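Local coordinates for protein pectate lyase (Bacillus, PDB 3VMV) that probably cleaves polygalacturonate, the backbone of pectin, by the elimination reaction of a family 1 polysaccharide lyase, at residues 128-133 / 162-167; 211-216 / 233-238; 243-248 / 307-312. One frame throughout, in Å; residues are numbered along the deposited sequence.

Contact 1: 128-133 / 162-167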
ATOM      1  N   ASP A 128      -8.290   9.934  -7.710  1.00 13.72           N
ATOM      2  CA  ASP A 128      -8.433   9.305  -9.013  1.00 13.91           C
ATOM      3  C   ASP A 128      -7.134   8.864  -9.662  1.00 14.99           C
ATOM      4  O   ASP A 128      -7.099   8.657 -10.875  1.00 17.63           O
ATOM      5  CB  ASP A 128      -9.235  10.215  -9.952  1.00 14.33           C
ATOM      6  CG  ASP A 128     -10.632  10.501  -9.418  1.00 21.15           C
ATOM      7  OD1 ASP A 128     -11.548   9.726  -9.752  1.00 20.49           O
ATOM      8  OD2 ASP A 128     -10.812  11.496  -8.685  1.00 28.80           O
ATOM      9  N   SER A 129      -6.098   8.645  -8.841  1.00 13.83           N
ATOM     10  CA  SER A 129      -4.832   8.127  -9.358  1.00 13.73           C
ATOM     11  C   SER A 129      -5.058   6.727  -9.939  1.00 15.25           C
ATOM     12  O   SER A 129      -5.900   5.966  -9.465  1.00 16.86           O
ATOM     13  CB  SER A 129      -3.818   8.023  -8.232  1.00 14.03           C
ATOM     14  OG  SER A 129      -3.375   9.306  -7.828  1.00 12.04           O
ATOM     15  N   LYS A 130      -4.283   6.382 -10.963  1.00 12.80           N
ATOM     16  CA  LYS A 130      -4.377   5.060 -11.560  1.00 12.88           C
ATOM     17  C   LYS A 130      -3.015   4.559 -12.007  1.00 11.32           C
ATOM     18  O   LYS A 130      -2.127   5.364 -12.369  1.00 11.83           O
ATOM     19  CB  LYS A 130      -5.321   5.094 -12.762  1.00 20.32           C
ATOM     20  CG  LYS A 130      -6.772   5.345 -12.302  1.00 27.53           C
ATOM     21  CD  LYS A 130      -7.765   5.164 -13.428  1.00 32.62           C
ATOM     22  CE  LYS A 130      -9.151   5.554 -12.943  1.00 30.51           C
ATOM     23  NZ  LYS A 130      -9.077   6.324 -11.662  1.00 33.17           N
ATOM     24  N   ASN A 131      -2.849   3.236 -11.984  1.00 13.25           N
ATOM     25  CA  ASN A 131      -1.629   2.568 -12.495  1.00 11.89           C
ATOM     26  C   ASN A 131      -0.427   2.962 -11.672  1.00 10.36           C
ATOM     27  O   ASN A 131       0.401   3.724 -12.094  1.00 11.49           O
ATOM     28  CB  ASN A 131      -1.420   2.803 -13.997  1.00 13.50           C
ATOM     29  CG  ASN A 131      -2.412   2.015 -14.807  1.00 17.93           C
ATOM     30  OD1 ASN A 131      -2.203   0.813 -15.069  1.00 19.55           O
ATOM     31  ND2 ASN A 131      -3.518   2.628 -15.124  1.00 14.18           N
ATOM     32  N   VAL A 132      -0.417   2.470 -10.443  1.00 10.49           N
ATOM     33  CA  VAL A 132       0.594   2.777  -9.479  1.00  9.23           C
ATOM     34  C   VAL A 132       1.177   1.478  -8.965  1.00  9.09           C
ATOM     35  O   VAL A 132       0.413   0.574  -8.598  1.00  9.62           O
ATOM     36  CB  VAL A 132      -0.038   3.494  -8.309  1.00  9.73           C
ATOM     37  CG1 VAL A 132       0.981   3.765  -7.217  1.00 13.57           C
ATOM     38  CG2 VAL A 132      -0.730   4.810  -8.746  1.00 11.01           C
ATOM     39  N   TRP A 133       2.500   1.383  -8.965  1.00  9.88           N
ATOM     40  CA  TRP A 133       3.207   0.204  -8.476  1.00  9.19           C
ATOM     41  C   TRP A 133       4.089   0.619  -7.288  1.00  9.83           C
ATOM     42  O   TRP A 133       4.974   1.475  -7.456  1.00 10.32           O
ATOM     43  CB  TRP A 133       4.030  -0.343  -9.642  1.00  9.70           C
ATOM     44  CG  TRP A 133       4.726  -1.649  -9.349  1.00 10.60           C
ATOM     45  CD1 TRP A 133       4.330  -2.586  -8.437  1.00 11.90           C
ATOM     46  CD2 TRP A 133       5.869  -2.183 -10.020  1.00 10.05           C
ATOM     47  NE1 TRP A 133       5.187  -3.681  -8.476  1.00 11.19           N
ATOM     48  CE2 TRP A 133       6.146  -3.443  -9.433  1.00  8.92           C
ATOM     49  CE3 TRP A 133       6.715  -1.694 -11.038  1.00 13.16           C
ATOM     50  CZ2 TRP A 133       7.196  -4.247  -9.857  1.00 12.85           C
ATOM     51  CZ3 TRP A 133       7.755  -2.494 -11.472  1.00 14.79           C
ATOM     52  CH2 TRP A 133       8.001  -3.741 -10.863  1.00 16.04           C
ATOM     53  N   ALA A 162      -8.961   5.721  -6.536  1.00 12.85           N
ATOM     54  CA  ALA A 162      -7.672   5.188  -6.973  1.00 12.87           C
ATOM     55  C   ALA A 162      -7.927   3.790  -7.530  1.00 13.19           C
ATOM     56  O   ALA A 162      -8.715   3.035  -6.967  1.00 13.01           O
ATOM     57  CB  ALA A 162      -6.706   5.095  -5.768  1.00 14.09           C
ATOM     58  N   GLU A 163      -7.249   3.417  -8.615  1.00 13.21           N
ATOM     59  CA  GLU A 163      -7.586   2.166  -9.299  1.00 12.04           C
ATOM     60  C   GLU A 163      -6.353   1.636  -9.987  1.00 11.11           C
ATOM     61  O   GLU A 163      -5.517   2.427 -10.462  1.00 12.63           O
ATOM     62  CB  GLU A 163      -8.662   2.420 -10.378  1.00 14.35           C
ATOM     63  CG  GLU A 163      -9.348   1.181 -10.911  1.00 23.06           C
ATOM     64  CD  GLU A 163     -10.591   1.556 -11.736  1.00 27.06           C
ATOM     65  OE1 GLU A 163     -10.741   2.752 -12.043  1.00 26.84           O
ATOM     66  OE2 GLU A 163     -11.406   0.681 -12.076  1.00 26.90           O
ATOM     67  N   TYR A 164      -6.271   0.304 -10.113  1.00 11.31           N
ATOM     68  CA  TYR A 164      -5.194  -0.370 -10.851  1.00 13.75           C
ATOM     69  C   TYR A 164      -3.870  -0.182 -10.127  1.00 11.48           C
ATOM     70  O   TYR A 164      -2.942   0.470 -10.627  1.00 10.96           O
ATOM     71  CB  TYR A 164      -5.106   0.091 -12.348  1.00 11.68           C
ATOM     72  CG  TYR A 164      -6.349  -0.218 -13.158  1.00 12.25           C
ATOM     73  CD1 TYR A 164      -6.655  -1.513 -13.521  1.00 14.68           C
ATOM     74  CD2 TYR A 164      -7.210   0.810 -13.559  1.00 13.72           C
ATOM     75  CE1 TYR A 164      -7.805  -1.793 -14.244  1.00 16.30           C
ATOM     76  CE2 TYR A 164      -8.344   0.544 -14.292  1.00 16.72           C
ATOM     77  CZ  TYR A 164      -8.624  -0.758 -14.620  1.00 17.45           C
ATOM     78  OH  TYR A 164      -9.751  -1.043 -15.344  1.00 20.45           O
ATOM     79  N   ILE A 165      -3.780  -0.751  -8.926  1.00 11.09           N
ATOM     80  CA  ILE A 165      -2.662  -0.486  -8.026  1.00 10.39           C
ATOM     81  C   ILE A 165      -2.085  -1.828  -7.601  1.00  8.90           C
ATOM     82  O   ILE A 165      -2.863  -2.744  -7.281  1.00  9.32           O
ATOM     83  CB  ILE A 165      -3.158   0.270  -6.802  1.00 11.57           C
ATOM     84  CG1 ILE A 165      -3.971   1.487  -7.263  1.00 19.26           C
ATOM     85  CG2 ILE A 165      -1.970   0.644  -5.877  1.00 12.19           C
ATOM     86  CD1 ILE A 165      -4.542   2.320  -6.179  1.00 26.86           C
ATOM     87  N   THR A 166      -0.753  -1.961  -7.642  1.00  9.78           N
ATOM     88  CA  THR A 166      -0.091  -3.167  -7.132  1.00  7.81           C
ATOM     89  C   THR A 166       0.892  -2.793  -6.056  1.00  8.30           C
ATOM     90  O   THR A 166       1.722  -1.911  -6.269  1.00  9.25           O
ATOM     91  CB  THR A 166       0.623  -3.910  -8.244  1.00  9.04           C
ATOM     92  OG1 THR A 166      -0.343  -4.483  -9.130  1.00 11.00           O
ATOM     93  CG2 THR A 166       1.466  -5.071  -7.688  1.00 10.91           C
ATOM     94  N   VAL A 167       0.790  -3.479  -4.927  1.00  9.64           N
ATOM     95  CA  VAL A 167       1.630  -3.278  -3.766  1.00  8.49           C
ATOM     96  C   VAL A 167       2.353  -4.612  -3.575  1.00  8.77           C
ATOM     97  O   VAL A 167       1.723  -5.612  -3.190  1.00  9.38           O
ATOM     98  CB  VAL A 167       0.738  -3.002  -2.568  1.00  9.30           C
ATOM     99  CG1 VAL A 167       1.538  -2.876  -1.252  1.00 10.48           C
ATOM    100  CG2 VAL A 167      -0.065  -1.705  -2.836  1.00 11.02           C
TER

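Contact 2: 211-216 / 233-238. With SO4 (sulfate ion), chain C.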
ATOM      1  N   ILE A 211     -10.684  -2.795   3.940  1.00  8.74           N
ATOM      2  CA  ILE A 211     -11.148  -2.678   2.558  1.00 11.24           C
ATOM      3  C   ILE A 211     -12.615  -2.333   2.549  1.00 10.01           C
ATOM      4  O   ILE A 211     -13.432  -3.113   3.025  1.00 11.17           O
ATOM      5  CB  ILE A 211     -10.938  -4.001   1.744  1.00 11.94           C
ATOM      6  CG1 ILE A 211      -9.499  -4.497   1.852  1.00 12.37           C
ATOM      7  CG2 ILE A 211     -11.304  -3.785   0.251  1.00 11.56           C
ATOM      8  CD1 ILE A 211      -9.347  -5.927   1.344  1.00 12.51           C
ATOM      9  N   ARG A 212     -12.960  -1.189   1.949  1.00 11.07           N
ATOM     10  CA  ARG A 212     -14.347  -0.838   1.662  1.00 11.59           C
ATOM     11  C   ARG A 212     -14.614  -0.946   0.169  1.00 11.20           C
ATOM     12  O   ARG A 212     -13.877  -0.350  -0.612  1.00 11.53           O
ATOM     13  CB  ARG A 212     -14.705   0.588   2.108  1.00 10.98           C
ATOM     14  CG  ARG A 212     -14.725   0.790   3.613  1.00 11.77           C
ATOM     15  CD  ARG A 212     -14.926   2.287   3.865  1.00 12.72           C
ATOM     16  NE  ARG A 212     -15.215   2.635   5.263  1.00 14.06           N
ATOM     17  CZ  ARG A 212     -14.287   3.091   6.111  1.00 14.69           C
ATOM     18  NH1 ARG A 212     -13.011   3.217   5.737  1.00 14.31           N
ATOM     19  NH2 ARG A 212     -14.651   3.408   7.348  1.00 15.86           N
ATOM     20  N   TYR A 213     -15.667  -1.688  -0.209  1.00 12.91           N
ATOM     21  CA  TYR A 213     -16.199  -1.750  -1.608  1.00 12.60           C
ATOM     22  C   TYR A 213     -15.338  -2.427  -2.658  1.00 13.00           C
ATOM     23  O   TYR A 213     -15.876  -3.082  -3.580  1.00 14.00           O
ATOM     24  CB  TYR A 213     -16.561  -0.344  -2.201  1.00 15.00           C
ATOM     25  CG  TYR A 213     -17.481   0.479  -1.333  1.00 14.43           C
ATOM     26  CD1 TYR A 213     -18.849   0.182  -1.255  1.00 14.25           C
ATOM     27  CD2 TYR A 213     -16.976   1.511  -0.561  1.00 14.39           C
ATOM     28  CE1 TYR A 213     -19.708   0.919  -0.419  1.00 14.62           C
ATOM     29  CE2 TYR A 213     -17.821   2.247   0.264  1.00 16.01           C
ATOM     30  CZ  TYR A 213     -19.176   1.939   0.322  1.00 15.40           C
ATOM     31  OH  TYR A 213     -20.008   2.648   1.145  1.00 16.86           O
ATOM     32  N   ALA A 214     -14.020  -2.243  -2.549  1.00 10.51           N
ATOM     33  CA  ALA A 214     -13.102  -2.625  -3.645  1.00 12.84           C
ATOM     34  C   ALA A 214     -12.955  -4.132  -3.874  1.00 11.11           C
ATOM     35  O   ALA A 214     -13.123  -4.918  -2.945  1.00 12.37           O
ATOM     36  CB  ALA A 214     -11.749  -2.055  -3.373  1.00 10.65           C
ATOM     37  N   ASP A 215     -12.652  -4.485  -5.131  1.00 10.91           N
ATOM     38  CA  ASP A 215     -12.110  -5.812  -5.456  1.00 10.47           C
ATOM     39  C   ASP A 215     -10.586  -5.791  -5.291  1.00 11.68           C
ATOM     40  O   ASP A 215      -9.861  -4.911  -5.840  1.00 10.84           O
ATOM     41  CB  ASP A 215     -12.465  -6.173  -6.897  1.00 11.70           C
ATOM     42  CG  ASP A 215     -13.974  -6.437  -7.087  1.00 14.31           C
ATOM     43  OD1 ASP A 215     -14.653  -6.725  -6.096  1.00 14.51           O
ATOM     44  OD2 ASP A 215     -14.463  -6.308  -8.238  1.00 20.14           O
ATOM     45  N   VAL A 216     -10.106  -6.785  -4.534  1.00  9.91           N
ATOM     46  CA  VAL A 216      -8.715  -6.868  -4.110  1.00  6.74           C
ATOM     47  C   VAL A 216      -8.232  -8.315  -4.199  1.00 10.27           C
ATOM     48  O   VAL A 216      -8.982  -9.233  -3.862  1.00 10.55           O
ATOM     49  CB  VAL A 216      -8.602  -6.375  -2.664  1.00 11.76           C
ATOM     50  CG1 VAL A 216      -7.206  -6.540  -2.141  1.00 11.07           C
ATOM     51  CG2 VAL A 216      -9.066  -4.924  -2.570  1.00 11.66           C
ATOM     52  N   SER A 233     -12.939  -6.880   5.447  1.00 10.25           N
ATOM     53  CA  SER A 233     -13.675  -6.676   4.217  1.00  9.78           C
ATOM     54  C   SER A 233     -15.068  -6.153   4.512  1.00  9.89           C
ATOM     55  O   SER A 233     -15.865  -6.839   5.183  1.00 12.58           O
ATOM     56  CB  SER A 233     -13.744  -8.015   3.455  1.00 11.68           C
ATOM     57  OG  SER A 233     -14.325  -7.853   2.169  1.00 11.38           O
ATOM     58  N   ARG A 234     -15.355  -4.947   3.996  1.00 10.47           N
ATOM     59  CA  ARG A 234     -16.535  -4.174   4.375  1.00 12.12           C
ATOM     60  C   ARG A 234     -17.334  -3.734   3.166  1.00 10.97           C
ATOM     61  O   ARG A 234     -16.764  -3.514   2.092  1.00 11.92           O
ATOM     62  CB  ARG A 234     -16.076  -2.909   5.152  1.00 11.93           C
ATOM     63  CG  ARG A 234     -15.571  -3.261   6.562  1.00 15.46           C
ATOM     64  CD  ARG A 234     -14.582  -2.260   7.120  1.00 17.98           C
ATOM     65  NE  ARG A 234     -15.263  -1.067   7.619  1.00 15.68           N
ATOM     66  CZ  ARG A 234     -14.818  -0.357   8.644  1.00 15.11           C
ATOM     67  NH1 ARG A 234     -15.505   0.712   9.023  1.00 13.30           N
ATOM     68  NH2 ARG A 234     -13.703  -0.725   9.307  1.00 14.85           N
ATOM     69  N   VAL A 235     -18.640  -3.529   3.376  1.00 11.85           N
ATOM     70  CA  VAL A 235     -19.561  -2.921   2.379  1.00 13.88           C
ATOM     71  C   VAL A 235     -19.317  -3.402   0.963  1.00 13.12           C
ATOM     72  O   VAL A 235     -19.066  -2.633   0.027  1.00 14.60           O
ATOM     73  CB  VAL A 235     -19.651  -1.353   2.413  1.00 14.81           C
ATOM     74  CG1 VAL A 235     -20.470  -0.912   3.620  1.00 21.27           C
ATOM     75  CG2 VAL A 235     -18.306  -0.678   2.408  1.00 12.81           C
ATOM     76  N   GLY A 236     -19.401  -4.721   0.818  1.00 15.20           N
ATOM     77  CA  GLY A 236     -19.404  -5.299  -0.519  1.00 14.30           C
ATOM     78  C   GLY A 236     -18.038  -5.451  -1.169  1.00 17.10           C
ATOM     79  O   GLY A 236     -17.972  -5.836  -2.341  1.00 15.24           O
ATOM     80  N   ALA A 237     -16.967  -5.165  -0.436  1.00 12.47           N
ATOM     81  CA  ALA A 237     -15.629  -5.518  -0.928  1.00 11.29           C
ATOM     82  C   ALA A 237     -15.575  -6.998  -1.276  1.00 11.52           C
ATOM     83  O   ALA A 237     -16.291  -7.788  -0.709  1.00 12.44           O
ATOM     84  CB  ALA A 237     -14.574  -5.235   0.127  1.00 11.19           C
ATOM     85  N   ARG A 238     -14.738  -7.359  -2.252  1.00 11.54           N
ATOM     86  CA  ARG A 238     -14.475  -8.781  -2.539  1.00 11.66           C
ATOM     87  C   ARG A 238     -12.987  -8.994  -2.527  1.00 10.99           C
ATOM     88  O   ARG A 238     -12.275  -8.348  -3.326  1.00 11.74           O
ATOM     89  CB  ARG A 238     -15.004  -9.159  -3.924  1.00 12.64           C
ATOM     90  CG  ARG A 238     -16.531  -9.027  -3.972  1.00 13.41           C
ATOM     91  CD  ARG A 238     -17.104  -9.546  -5.280  1.00 13.61           C
ATOM     92  NE  ARG A 238     -16.526  -8.843  -6.421  1.00 13.22           N
ATOM     93  CZ  ARG A 238     -16.906  -9.105  -7.668  1.00 16.01           C
ATOM     94  NH1 ARG A 238     -16.369  -8.481  -8.681  1.00 17.55           N
ATOM     95  NH2 ARG A 238     -17.807 -10.057  -7.887  1.00 20.48           N
TER
HETATM   96  S   SO4 C 402     -12.740   2.171  11.451  1.00 29.14           S
HETATM   97  O1  SO4 C 402     -13.982   2.465  10.695  1.00 32.29           O
HETATM   98  O2  SO4 C 402     -11.640   2.945  10.869  1.00 30.11           O
HETATM   99  O3  SO4 C 402     -12.938   2.524  12.857  1.00 39.49           O
HETATM  100  O4  SO4 C 402     -12.392   0.743  11.342  1.00 20.97           O
HETATM  101  O   HOH W   1     -17.361   3.085   8.467  1.00 18.21           O

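Contact 3: 243-248 / 307-312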
ATOM      1  N   ASN A 243      -3.094 -18.336  -1.030  1.00 11.62           N
ATOM      2  CA  ASN A 243      -1.722 -18.804  -0.784  1.00  9.96           C
ATOM      3  C   ASN A 243      -0.882 -17.825   0.026  1.00  9.38           C
ATOM      4  O   ASN A 243       0.269 -17.525  -0.305  1.00 10.06           O
ATOM      5  CB  ASN A 243      -1.010 -19.177  -2.105  1.00  9.79           C
ATOM      6  CG  ASN A 243      -1.642 -20.367  -2.802  1.00 12.16           C
ATOM      7  OD1 ASN A 243      -2.817 -20.754  -2.551  1.00 12.16           O
ATOM      8  ND2 ASN A 243      -0.873 -20.958  -3.719  1.00 11.69           N
ATOM      9  N   ASN A 244      -1.476 -17.307   1.090  1.00  9.65           N
ATOM     10  CA  ASN A 244      -0.749 -16.496   2.053  1.00  7.13           C
ATOM     11  C   ASN A 244      -0.385 -17.302   3.273  1.00  9.29           C
ATOM     12  O   ASN A 244      -1.043 -18.292   3.563  1.00 10.40           O
ATOM     13  CB  ASN A 244      -1.590 -15.291   2.519  1.00  9.20           C
ATOM     14  CG  ASN A 244      -2.052 -14.394   1.383  1.00  9.18           C
ATOM     15  OD1 ASN A 244      -1.321 -13.505   0.951  1.00  9.03           O
ATOM     16  ND2 ASN A 244      -3.270 -14.605   0.918  1.00 10.12           N
ATOM     17  N   TYR A 245       0.636 -16.842   3.990  1.00 11.01           N
ATOM     18  CA  TYR A 245       1.071 -17.479   5.218  1.00  9.44           C
ATOM     19  C   TYR A 245       0.758 -16.566   6.397  1.00 10.19           C
ATOM     20  O   TYR A 245       1.149 -15.395   6.355  1.00  9.98           O
ATOM     21  CB  TYR A 245       2.583 -17.794   5.142  1.00 10.11           C
ATOM     22  CG  TYR A 245       3.030 -18.798   6.140  1.00 15.04           C
ATOM     23  CD1 TYR A 245       3.068 -20.126   5.758  1.00 17.76           C
ATOM     24  CD2 TYR A 245       3.392 -18.456   7.432  1.00 22.07           C
ATOM     25  CE1 TYR A 245       3.436 -21.098   6.590  1.00 23.91           C
ATOM     26  CE2 TYR A 245       3.779 -19.525   8.340  1.00 15.86           C
ATOM     27  CZ  TYR A 245       3.771 -20.804   7.851  1.00 19.86           C
ATOM     28  OH  TYR A 245       4.101 -21.910   8.604  1.00 25.77           O
ATOM     29  N   PHE A 246       0.029 -17.085   7.406  1.00  9.35           N
ATOM     30  CA  PHE A 246      -0.300 -16.278   8.564  1.00  8.76           C
ATOM     31  C   PHE A 246       0.258 -16.955   9.815  1.00 13.44           C
ATOM     32  O   PHE A 246       0.042 -18.151  10.012  1.00 14.17           O
ATOM     33  CB  PHE A 246      -1.825 -16.262   8.756  1.00 11.13           C
ATOM     34  CG  PHE A 246      -2.600 -15.618   7.643  1.00 10.75           C
ATOM     35  CD1 PHE A 246      -3.010 -14.282   7.743  1.00  9.71           C
ATOM     36  CD2 PHE A 246      -2.926 -16.329   6.481  1.00 10.46           C
ATOM     37  CE1 PHE A 246      -3.761 -13.683   6.734  1.00 10.97           C
ATOM     38  CE2 PHE A 246      -3.696 -15.745   5.484  1.00  8.89           C
ATOM     39  CZ  PHE A 246      -4.109 -14.424   5.571  1.00 10.31           C
ATOM     40  N   ASP A 247       0.929 -16.184  10.678  1.00 10.10           N
ATOM     41  CA  ASP A 247       1.452 -16.713  11.932  1.00 11.39           C
ATOM     42  C   ASP A 247       1.032 -15.731  13.022  1.00 12.31           C
ATOM     43  O   ASP A 247       1.457 -14.565  12.988  1.00 11.43           O
ATOM     44  CB  ASP A 247       2.984 -16.777  11.845  1.00 14.01           C
ATOM     45  CG  ASP A 247       3.657 -17.164  13.177  1.00 18.15           C
ATOM     46  OD1 ASP A 247       4.891 -17.219  13.189  1.00 23.10           O
ATOM     47  OD2 ASP A 247       2.990 -17.442  14.189  1.00 21.30           O
ATOM     48  N   ASN A 248       0.238 -16.208  13.985  1.00 10.96           N
ATOM     49  CA  ASN A 248      -0.115 -15.420  15.164  1.00 13.14           C
ATOM     50  C   ASN A 248      -0.844 -14.173  14.737  1.00 13.04           C
ATOM     51  O   ASN A 248      -0.452 -13.045  15.102  1.00 12.75           O
ATOM     52  CB  ASN A 248       1.134 -15.069  15.982  1.00 13.17           C
ATOM     53  CG  ASN A 248       0.797 -14.432  17.322  1.00 16.97           C
ATOM     54  OD1 ASN A 248       1.583 -13.627  17.855  1.00 23.51           O
ATOM     55  ND2 ASN A 248      -0.351 -14.768  17.867  1.00 17.32           N
ATOM     56  N   GLN A 307       3.045 -18.753  -6.004  1.00  9.85           N
ATOM     57  CA  GLN A 307       3.764 -19.811  -5.269  1.00 10.70           C
ATOM     58  C   GLN A 307       2.870 -20.464  -4.225  1.00 11.44           C
ATOM     59  O   GLN A 307       1.798 -19.973  -3.917  1.00 11.82           O
ATOM     60  CB  GLN A 307       4.949 -19.189  -4.536  1.00 10.98           C
ATOM     61  CG  GLN A 307       5.959 -18.490  -5.428  1.00 12.54           C
ATOM     62  CD  GLN A 307       7.075 -17.916  -4.560  1.00 14.79           C
ATOM     63  OE1 GLN A 307       6.867 -16.951  -3.841  1.00 13.67           O
ATOM     64  NE2 GLN A 307       8.185 -18.608  -4.508  1.00 18.74           N
ATOM     65  N   SER A 308       3.316 -21.583  -3.649  1.00 10.56           N
ATOM     66  CA  SER A 308       2.612 -22.069  -2.473  1.00  9.71           C
ATOM     67  C   SER A 308       2.818 -21.071  -1.324  1.00 10.24           C
ATOM     68  O   SER A 308       3.722 -20.222  -1.372  1.00 11.65           O
ATOM     69  CB  SER A 308       3.166 -23.430  -2.062  1.00 13.83           C
ATOM     70  OG  SER A 308       4.483 -23.300  -1.525  1.00 15.12           O
ATOM     71  N   ALA A 309       1.982 -21.176  -0.302  1.00 10.48           N
ATOM     72  CA  ALA A 309       2.118 -20.285   0.856  1.00 10.90           C
ATOM     73  C   ALA A 309       3.483 -20.428   1.499  1.00 10.16           C
ATOM     74  O   ALA A 309       4.059 -19.424   1.938  1.00 10.99           O
ATOM     75  CB  ALA A 309       1.009 -20.583   1.880  1.00  9.04           C
ATOM     76  N   THR A 310       4.005 -21.638   1.601  1.00 11.56           N
ATOM     77  CA  THR A 310       5.289 -21.801   2.283  1.00 11.75           C
ATOM     78  C   THR A 310       6.444 -21.352   1.421  1.00 13.41           C
ATOM     79  O   THR A 310       7.428 -20.823   1.934  1.00 12.94           O
ATOM     80  CB  THR A 310       5.495 -23.239   2.767  1.00 13.56           C
ATOM     81  OG1 THR A 310       5.370 -24.145   1.651  1.00 17.19           O
ATOM     82  CG2 THR A 310       4.454 -23.596   3.852  1.00 16.28           C
ATOM     83  N   GLN A 311       6.335 -21.513   0.100  1.00 12.29           N
ATOM     84  CA  GLN A 311       7.369 -20.968  -0.767  1.00 11.46           C
ATOM     85  C   GLN A 311       7.332 -19.460  -0.689  1.00 12.13           C
ATOM     86  O   GLN A 311       8.387 -18.805  -0.666  1.00 12.94           O
ATOM     87  CB  GLN A 311       7.089 -21.389  -2.204  1.00 12.81           C
ATOM     88  CG  GLN A 311       7.395 -22.863  -2.472  1.00 17.68           C
ATOM     89  CD  GLN A 311       6.705 -23.401  -3.739  1.00 23.31           C
ATOM     90  OE1 GLN A 311       5.906 -22.714  -4.400  1.00 18.02           O
ATOM     91  NE2 GLN A 311       7.008 -24.655  -4.069  1.00 26.86           N
ATOM     92  N   ALA A 312       6.134 -18.895  -0.658  1.00 11.59           N
ATOM     93  CA  ALA A 312       6.041 -17.452  -0.537  1.00 12.17           C
ATOM     94  C   ALA A 312       6.635 -16.932   0.760  1.00 11.56           C
ATOM     95  O   ALA A 312       7.307 -15.893   0.764  1.00 12.49           O
ATOM     96  CB  ALA A 312       4.602 -17.011  -0.685  1.00 13.20           C
TER

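Contact 1: 128-133 / 162-167
Lys130 lies alongside Glu163 on the same face of two parallel strands, both side chains pointing the same way. Its CE comes within 3.3 Å of OE1 of Glu163, yet NZ bends back at the last torsion (chi4 15°), and the resulting salt bridge from NZ to OE1 is long, 4.0 Å. NZ also donates to the backbone O of Asp128, approaching from above the carbonyl plane, while the other oxygen of Glu163, OE2, pairs with Lys193. The carboxylate thus sits between lysines of the preceding and following turns, which probably favours its ionised form.

Between Lys130/Glu163 and Val132/Ile165 both chains turn a corner, at Asn131 and Tyr164, each with positive phi. Backbone bonds continue through the bend: Asn131 N donates to Glu163 O at 3.2 Å, and Val132 N to Tyr164 O at 3.2 Å. Past it, Thr166 N donates to Val132 O at 2.9 Å.

Beyond the corner, Thr166 brings CG2 to 3.9 Å from CD1 of Trp133, side by side with the indole, whose edge also meets the carbonyl O of Thr166. The indole NE1 is held by Ser168. On the face opposite Trp133 and Thr166, CB of Val132 and CG2 of Ile165 are 4.2 Å apart. Such in-register stacking of equivalent corners and strands on successive turns is characteristic of the right-handed parallel beta-helix of pectate lyases.

Contact 2: 211-216 / 233-238
Asp215 and Arg238 form the salt bridge of this contact, a side-on grip in which NE meets OD1 at 2.8 Å and NH1 meets OD2 at 2.9 Å. Both bonds are nearly straight and lie in the guanidinium plane, but they reach the carboxylate from above its own plane, the two groups being turned 36° against each other. A bend at chi3 brings the arginine alongside the aspartate.

A second pair carries like charges. Arg212 and Arg234 run side by side, their guanidinium planes 52° apart, and share a water that accepts from NH2 of Arg212 and, weakly, from NH1 of Arg234. A sulfate, probably from the crystallisation liquor, takes bonds from Arg234 NH1 to O1 and from NH2 to O4, the latter at 2.8 Å; Asp185 forms a salt bridge with Arg212.

Backbone bonds make two short parallel ladders, as between successive turns of the pectate lyase beta-helix, with a one-residue shift where the chains bend. At that shift Arg234 to Ala237 forms a type I' turn, and Arg234 O accepts from Tyr213 N and Ala237 N on opposite faces of its carbonyl plane.

Apolar contacts fill the bend. Val235 sets CG2 over the centre of the Tyr213 ring, 3.5 Å from its centroid and 12° off the normal, a CH-pi contact; the same methyl also touches Arg212 CB. Ala237, the last residue of the turn, packs CB on Ile211 CG2 at 3.6 Å.

Contact 3: 243-248 / 307-312
The chain at 243-248 leaves a bend at Asn243, where phi is positive, and runs into the strand that includes Tyr245 and Phe246, while 307-312 comes up as an extended lead-in and coils into the first turn of a helix; the two backbones approach most closely at Asn243 and Ala309, whose CA atoms are 4.4 Å apart.

Asn243 supplies the hydrogen bond across the contact. Its ND2 donates to Gln307 O at 2.9 Å in a nearly straight line (N-H...O 171°). The acceptor lies in the plane of the Asn243 amide, whereas the donor is tilted 34° from the carbonyl plane of Gln307. With CG beside the backbone N (chi1 -65°), the amide extends toward Gln307, the residue before the N-cap. The Gln307 side chain leads elsewhere, its OE1 accepting from His198.

Ser308 is the N-cap of helix 309-319 and forms a capping box with Gln311: Gln311 N donates to Ser308 OG at 3.0 Å, and Ser308 N donates back to Gln311 OE1 at 2.9 Å, from above the amide carbonyl plane. The helix start is thereby fixed just where it meets a turn of the parallel beta-helix, against whose outside this C-terminal helix packs.

Ala309 presses its CB toward that turn, 3.5 Å from Asn244 O, and its CA makes a CA-H...O contact with Asn243 O. Val283, from the next turn, touches the same alanine. At the margin, Thr310 crosses the Tyr245 ring obliquely, CG2 reaching CE1 at 3.8 Å; Tyr245 CB also lies 3.9 Å from Ala309 O.

How the contacts relate
The three contacts follow one another along the chain, each closing before the next opens, and they are spread along the same parallel beta-helix. Centres of contacts 1 and 2 are 16 Å apart, those of 2 and 3 22 Å, and those of 1 and 3 25 Å; none touches another, nearest atoms staying about 7 to 9 Å apart. Contacts 1 and 2 each join consecutive turns, through strands 132-135 and 165-175 and through the strands of 210-219 and 231-242. Contact 3 differs: it brings helix 309-319, late in the chain, back onto the bend at Asn243 and the start of strand 245-249. Turn-to-turn stacking thus builds the solenoid, and the C-terminal helix packs against its side.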